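Local structure of putative adenosine kinase (3VAS) at residues D42-R47 and Y67-K72; K148-V153 and I313-A318. The protein probably phosphorylates adenosine to AMP at the expense of ATP, as a ribokinase-like (pfkB) adenosine kinase. One frame throughout, in Å; residues are numbered along the deposited sequence.

Interaction 1: residues D42-R47 and Y67-K72; sequences DDFMYR and YDEIQK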
loop_
_atom_site.group_PDB
_atom_site.type_symbol
_atom_site.label_atom_id
_atom_site.label_comp_id
_atom_site.label_asym_id
_atom_site.label_seq_id
_atom_site.Cartn_x
_atom_site.Cartn_y
_atom_site.Cartn_z
ATOM N N ASP A 42 3.811 12.117 22.683
ATOM C CA ASP A 42 3.166 12.321 23.971
ATOM C C ASP A 42 1.661 12.165 23.804
ATOM O O ASP A 42 1.131 12.327 22.705
ATOM C CB ASP A 42 3.491 13.712 24.521
ATOM C CG ASP A 42 4.975 14.039 24.451
ATOM O OD1 ASP A 42 5.713 13.688 25.398
ATOM O OD2 ASP A 42 5.400 14.652 23.445
ATOM N N ASP A 43 0.974 11.860 24.896
ATOM C CA ASP A 43 -0.454 11.571 24.844
ATOM C C ASP A 43 -1.304 12.765 24.412
ATOM O O ASP A 43 -2.371 12.582 23.823
ATOM C CB ASP A 43 -0.938 11.034 26.193
ATOM C CG ASP A 43 -0.115 9.851 26.675
ATOM O OD1 ASP A 43 -0.299 8.739 26.134
ATOM O OD2 ASP A 43 0.714 10.034 27.593
ATOM N N PHE A 44 -0.839 13.979 24.697
ATOM C CA PHE A 44 -1.612 15.170 24.340
ATOM C C PHE A 44 -1.751 15.331 22.830
ATOM O O PHE A 44 -2.742 15.878 22.351
ATOM C CB PHE A 44 -1.043 16.448 24.986
ATOM C CG PHE A 44 0.258 16.937 24.383
ATOM C CD1 PHE A 44 0.269 17.673 23.204
ATOM C CD2 PHE A 44 1.467 16.698 25.024
ATOM C CE1 PHE A 44 1.461 18.130 22.660
ATOM C CE2 PHE A 44 2.662 17.158 24.487
ATOM C CZ PHE A 44 2.659 17.873 23.302
ATOM N N MET A 45 -0.753 14.841 22.097
ATOM C CA MET A 45 -0.694 14.992 20.643
ATOM C C MET A 45 -1.928 14.436 19.943
ATOM O O MET A 45 -2.407 15.015 18.966
ATOM C CB MET A 45 0.561 14.315 20.084
ATOM C CG MET A 45 1.866 14.947 20.531
ATOM S SD MET A 45 2.222 16.476 19.653
ATOM C CE MET A 45 2.358 15.870 17.980
ATOM N N TYR A 46 -2.440 13.318 20.446
ATOM C CA TYR A 46 -3.588 12.658 19.827
ATOM C C TYR A 46 -4.873 13.446 20.046
ATOM O O TYR A 46 -5.737 13.485 19.171
ATOM C CB TYR A 46 -3.716 11.211 20.325
ATOM C CG TYR A 46 -2.463 10.413 20.065
ATOM C CD1 TYR A 46 -2.287 9.730 18.865
ATOM C CD2 TYR A 46 -1.433 10.374 21.000
ATOM C CE1 TYR A 46 -1.126 9.014 18.613
ATOM C CE2 TYR A 46 -0.271 9.659 20.756
ATOM C CZ TYR A 46 -0.125 8.983 19.562
ATOM O OH TYR A 46 1.030 8.278 19.318
ATOM N N ARG A 47 -4.992 14.084 21.209
ATOM C CA ARG A 47 -6.136 14.949 21.491
ATOM C C ARG A 47 -6.001 16.265 20.729
ATOM O O ARG A 47 -6.943 16.725 20.080
ATOM C CB ARG A 47 -6.264 15.220 22.996
ATOM C CG ARG A 47 -6.153 13.976 23.876
ATOM C CD ARG A 47 -6.578 14.256 25.319
ATOM N NE ARG A 47 -5.893 15.413 25.896
ATOM C CZ ARG A 47 -4.786 15.347 26.633
ATOM N NH1 ARG A 47 -4.222 14.173 26.894
ATOM N NH2 ARG A 47 -4.242 16.461 27.111
ATOM N N TYR A 67 4.448 18.951 12.187
ATOM C CA TYR A 67 5.764 18.669 11.619
ATOM C C TYR A 67 6.878 19.450 12.313
ATOM O O TYR A 67 7.945 18.904 12.586
ATOM C CB TYR A 67 5.759 18.892 10.103
ATOM C CG TYR A 67 4.697 18.060 9.424
ATOM C CD1 TYR A 67 4.855 16.685 9.273
ATOM C CD2 TYR A 67 3.527 18.638 8.962
ATOM C CE1 TYR A 67 3.879 15.913 8.668
ATOM C CE2 TYR A 67 2.543 17.875 8.357
ATOM C CZ TYR A 67 2.722 16.518 8.215
ATOM O OH TYR A 67 1.741 15.767 7.612
ATOM N N ASP A 68 6.626 20.719 12.611
ATOM C CA ASP A 68 7.570 21.505 13.397
ATOM C C ASP A 68 7.615 20.978 14.823
ATOM O O ASP A 68 8.670 20.961 15.458
ATOM C CB ASP A 68 7.177 22.983 13.406
ATOM C CG ASP A 68 7.449 23.672 12.082
ATOM O OD1 ASP A 68 8.432 23.299 11.407
ATOM O OD2 ASP A 68 6.681 24.591 11.720
ATOM N N GLU A 69 6.461 20.536 15.316
ATOM C CA GLU A 69 6.343 20.086 16.696
ATOM C C GLU A 69 7.134 18.807 16.984
ATOM O O GLU A 69 7.893 18.752 17.951
ATOM C CB GLU A 69 4.874 19.908 17.089
ATOM C CG GLU A 69 4.673 19.656 18.575
ATOM C CD GLU A 69 3.242 19.893 19.029
ATOM O OE1 GLU A 69 2.332 19.907 18.173
ATOM O OE2 GLU A 69 3.030 20.067 20.248
ATOM N N ILE A 70 6.964 17.785 16.151
ATOM C CA ILE A 70 7.679 16.526 16.371
ATOM C C ILE A 70 9.171 16.667 16.083
ATOM O O ILE A 70 9.973 15.839 16.504
ATOM C CB ILE A 70 7.111 15.371 15.526
ATOM C CG1 ILE A 70 7.364 15.625 14.039
ATOM C CG2 ILE A 70 5.633 15.171 15.813
ATOM C CD1 ILE A 70 6.854 14.521 13.148
ATOM N N GLN A 71 9.540 17.727 15.371
ATOM C CA GLN A 71 10.938 17.976 15.040
ATOM C C GLN A 71 11.706 18.469 16.266
ATOM O O GLN A 71 12.933 18.586 16.243
ATOM C CB GLN A 71 11.044 18.984 13.892
ATOM C CG GLN A 71 12.290 18.825 13.040
ATOM C CD GLN A 71 12.399 17.443 12.415
ATOM O OE1 GLN A 71 13.455 16.810 12.464
ATOM N NE2 GLN A 71 11.307 16.970 11.818
ATOM N N LYS A 72 10.975 18.751 17.338
ATOM C CA LYS A 72 11.581 19.174 18.593
ATOM C C LYS A 72 11.832 17.962 19.482
ATOM O O LYS A 72 12.476 18.060 20.526
ATOM C CB LYS A 72 10.677 20.185 19.301
ATOM C CG LYS A 72 10.485 21.466 18.514
ATOM C CD LYS A 72 9.420 22.352 19.123
ATOM C CE LYS A 72 9.375 23.692 18.411
ATOM N NZ LYS A 72 10.667 24.424 18.551
#
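The carboxylate of Glu69 is gripped through both oxygens: OE2 forms a salt bridge with Lys48 NZ and OE1 a hydrogen bond with Tyr49 OH, while across the contact the same group lies against Met45 and Phe44. The motif is a meeting of two short helices, 44-48 and 65-70, at the periphery of a ribokinase-type fold, a case of an acid whose oxygens are bound by polar partners while its carboxylate also packs on a thioether and a ring edge. Glu69 reaches over because its CG stands anti to the backbone N (chi1 -171°) and the chain stays extended beyond it. Its CD comes 3.6 Å from Met45 SD, the two side chains sliding past each other in opposite directions. Glu69 OE2 also meets the Phe44 ring at its edge, near the ring plane and 3.5 Å from Phe44 CE1, where the C-H rim is weakly positive; the carboxylate is turned 40° from the ring. Ile70 rests on Ile37, Val39 and Ala142 of the neighbouring strands, and the bent Met45 chain brings its CE to 4.0 Å from Ile70 CG2, crossing at about a right angle.

Interaction 2: residues K148-V153 and I313-A318; sequences KLRSMV and IDTNGA. With ADN (adenosine), chain C.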
loop_
_atom_site.group_PDB
_atom_site.type_symbol
_atom_site.label_atom_id
_atom_site.label_comp_id
_atom_site.label_asym_id
_atom_site.label_seq_id
_atom_site.Cartn_x
_atom_site.Cartn_y
_atom_site.Cartn_z
ATOM N N LYS A 148 -0.208 3.618 23.873
ATOM C CA LYS A 148 -1.661 3.724 23.761
ATOM C C LYS A 148 -2.135 3.667 22.309
ATOM O O LYS A 148 -3.063 2.926 21.981
ATOM C CB LYS A 148 -2.144 5.028 24.402
ATOM C CG LYS A 148 -3.424 4.907 25.217
ATOM C CD LYS A 148 -3.117 4.885 26.706
ATOM C CE LYS A 148 -2.340 6.126 27.123
ATOM N NZ LYS A 148 -1.844 6.048 28.526
ATOM N N LEU A 149 -1.500 4.458 21.446
ATOM C CA LEU A 149 -1.964 4.630 20.068
ATOM C C LEU A 149 -0.826 4.712 19.054
ATOM O O LEU A 149 0.303 5.072 19.391
ATOM C CB LEU A 149 -2.796 5.914 19.947
ATOM C CG LEU A 149 -4.042 6.115 20.809
ATOM C CD1 LEU A 149 -4.025 7.498 21.434
ATOM C CD2 LEU A 149 -5.293 5.932 19.976
ATOM N N ARG A 150 -1.140 4.377 17.806
ATOM C CA ARG A 150 -0.284 4.730 16.680
ATOM C C ARG A 150 -1.150 5.416 15.621
ATOM O O ARG A 150 -2.294 5.018 15.382
ATOM C CB ARG A 150 0.465 3.513 16.118
ATOM C CG ARG A 150 -0.326 2.653 15.147
ATOM C CD ARG A 150 0.484 2.358 13.889
ATOM N NE ARG A 150 -0.277 1.585 12.906
ATOM C CZ ARG A 150 -1.098 2.118 12.004
ATOM N NH1 ARG A 150 -1.278 3.434 11.957
ATOM N NH2 ARG A 150 -1.746 1.335 11.151
ATOM N N SER A 151 -0.613 6.466 15.008
ATOM C CA SER A 151 -1.410 7.300 14.125
ATOM C C SER A 151 -0.523 8.047 13.135
ATOM O O SER A 151 0.594 8.453 13.467
ATOM C CB SER A 151 -2.239 8.287 14.957
ATOM O OG SER A 151 -3.362 8.763 14.236
ATOM N N MET A 152 -1.031 8.232 11.921
ATOM C CA MET A 152 -0.270 8.895 10.867
ATOM C C MET A 152 -0.938 10.165 10.352
ATOM O O MET A 152 -2.149 10.199 10.133
ATOM C CB MET A 152 -0.034 7.937 9.697
ATOM C CG MET A 152 0.968 6.840 10.002
ATOM S SD MET A 152 1.180 5.714 8.615
ATOM C CE MET A 152 -0.453 4.986 8.507
ATOM N N VAL A 153 -0.133 11.206 10.154
ATOM C CA VAL A 153 -0.585 12.417 9.478
ATOM C C VAL A 153 0.291 12.658 8.254
ATOM O O VAL A 153 1.494 12.899 8.373
ATOM C CB VAL A 153 -0.550 13.646 10.403
ATOM C CG1 VAL A 153 -1.162 14.863 9.698
ATOM C CG2 VAL A 153 -1.288 13.349 11.702
ATOM N N ILE A 313 7.193 -5.113 17.768
ATOM C CA ILE A 313 8.047 -3.930 17.755
ATOM C C ILE A 313 7.329 -2.739 17.123
ATOM O O ILE A 313 7.191 -1.690 17.748
ATOM C CB ILE A 313 9.365 -4.187 16.998
ATOM C CG1 ILE A 313 10.202 -5.241 17.728
ATOM C CG2 ILE A 313 10.152 -2.891 16.833
ATOM C CD1 ILE A 313 10.636 -4.829 19.120
ATOM N N ASP A 314 6.875 -2.912 15.884
ATOM C CA ASP A 314 6.164 -1.858 15.160
ATOM C C ASP A 314 5.348 -2.448 14.009
ATOM O O ASP A 314 5.908 -2.932 13.022
ATOM C CB ASP A 314 7.146 -0.804 14.637
ATOM C CG ASP A 314 6.444 0.404 14.030
ATOM O OD1 ASP A 314 5.242 0.600 14.307
ATOM O OD2 ASP A 314 7.098 1.164 13.280
ATOM N N THR A 315 4.024 -2.397 14.141
ATOM C CA THR A 315 3.120 -2.999 13.161
ATOM C C THR A 315 2.866 -2.104 11.949
ATOM O O THR A 315 2.187 -2.510 11.005
ATOM C CB THR A 315 1.759 -3.367 13.790
ATOM O OG1 THR A 315 1.115 -2.181 14.274
ATOM C CG2 THR A 315 1.947 -4.352 14.935
ATOM N N ASN A 316 3.402 -0.888 11.986
ATOM C CA ASN A 316 3.272 0.037 10.868
ATOM C C ASN A 316 3.880 -0.551 9.597
ATOM O O ASN A 316 5.060 -0.900 9.567
ATOM C CB ASN A 316 3.925 1.380 11.212
ATOM C CG ASN A 316 3.754 2.420 10.113
ATOM O OD1 ASN A 316 2.647 2.906 9.868
ATOM N ND2 ASN A 316 4.859 2.783 9.462
ATOM N N GLY A 317 3.061 -0.684 8.561
ATOM C CA GLY A 317 3.526 -1.205 7.289
ATOM C C GLY A 317 3.262 -2.692 7.085
ATOM O O GLY A 317 3.530 -3.222 6.004
ATOM N N ALA A 318 2.735 -3.354 8.115
ATOM C CA ALA A 318 2.456 -4.790 8.067
ATOM C C ALA A 318 1.544 -5.173 6.905
ATOM O O ALA A 318 1.755 -6.197 6.253
ATOM C CB ALA A 318 1.857 -5.261 9.389
HETATM O "O5'" ADN C . 1.262 1.359 5.625
HETATM C "C5'" ADN C . 2.131 2.277 6.286
HETATM C "C4'" ADN C . 2.754 3.243 5.307
HETATM O "O4'" ADN C . 1.731 4.050 4.704
HETATM C "C3'" ADN C . 3.773 4.233 5.884
HETATM O "O3'" ADN C . 5.089 3.862 5.468
HETATM C "C2'" ADN C . 3.397 5.586 5.238
HETATM O "O2'" ADN C . 4.474 6.272 4.639
HETATM C "C1'" ADN C . 2.345 5.196 4.198
HETATM N N9 ADN C . 1.334 6.221 3.941
HETATM C C8 ADN C . 0.686 6.940 4.838
HETATM N N7 ADN C . -0.202 7.860 4.108
HETATM C C5 ADN C . -0.022 7.633 2.711
HETATM C C6 ADN C . -0.599 8.218 1.588
HETATM N N6 ADN C . -1.574 9.264 1.745
HETATM N N1 ADN C . -0.222 7.795 0.320
HETATM C C2 ADN C . 0.708 6.798 0.165
HETATM N N3 ADN C . 1.274 6.218 1.271
HETATM C C4 ADN C . 0.889 6.662 2.561
#
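Met152 and Asn316 make the close part of this contact, where Met152 SD is 3.4 Å from Asn316 OD1; Arg150 and Thr315 make its looser side. The segments join a strand that, by family resemblance, belongs to the small lid domain to the loop ahead of helix 318-330, and the adenosine lies beside the junction, as expected where the lid of a ribokinase-family enzyme closes over its nucleoside. Asn316, with CG anti to its backbone N (chi1 -177°), turns its amide so that OD1 meets both Met152 SD and the ribose, 3.7 Å from ADN C5', while Asn316 ND2 lies 4.0 Å from ADN C3'. OD1 is buried here and has no hydrogen-bond partner in the model; its near neighbours include the Met152 sulfur, the ribose C5' and, farther off, the Arg150 guanidinium. Met152, bent at its last torsion, also brings SD to 4.0 Å from ADN C8 of the base. Toward the partly exposed end the fit relaxes. Arg150 NE stays 4.2 Å from Thr315 OG1, which lies near the guanidinium plane at its edge, and OD1 of Asn316 stands over one face, offset toward the rim. A type II turn from Thr315 to Ala318 shapes the loop and puts Gly317 at the N-cap of helix 318-330. Thr315 and Ala318 pack on Ile351 of helix 336-351, while strand 150-157 pairs with strands 55-58 and 138-145.

How the interactions relate
Interactions 1 and 2 lie on the same side of the chain's centre, their own centres 15 Å apart, and strand 150-157 connects them. Tyr67 OH of interaction 1 is 3.0 Å from Val153 O, a weak hydrogen bond, and Tyr46 CE1 packs 3.9 Å from Ser151 CB, so the two short helices back onto the strand whose Met152 faces the nucleoside. Interaction 2 touches adenosine directly, whereas the Ile70 side chain is about 12 Å from it. Adenosine is hydrogen-bonded to Asp36, Asp320, Asn32, Gly82, Ala83 and Asn86, while Met152 and Asn316 meet it by packing.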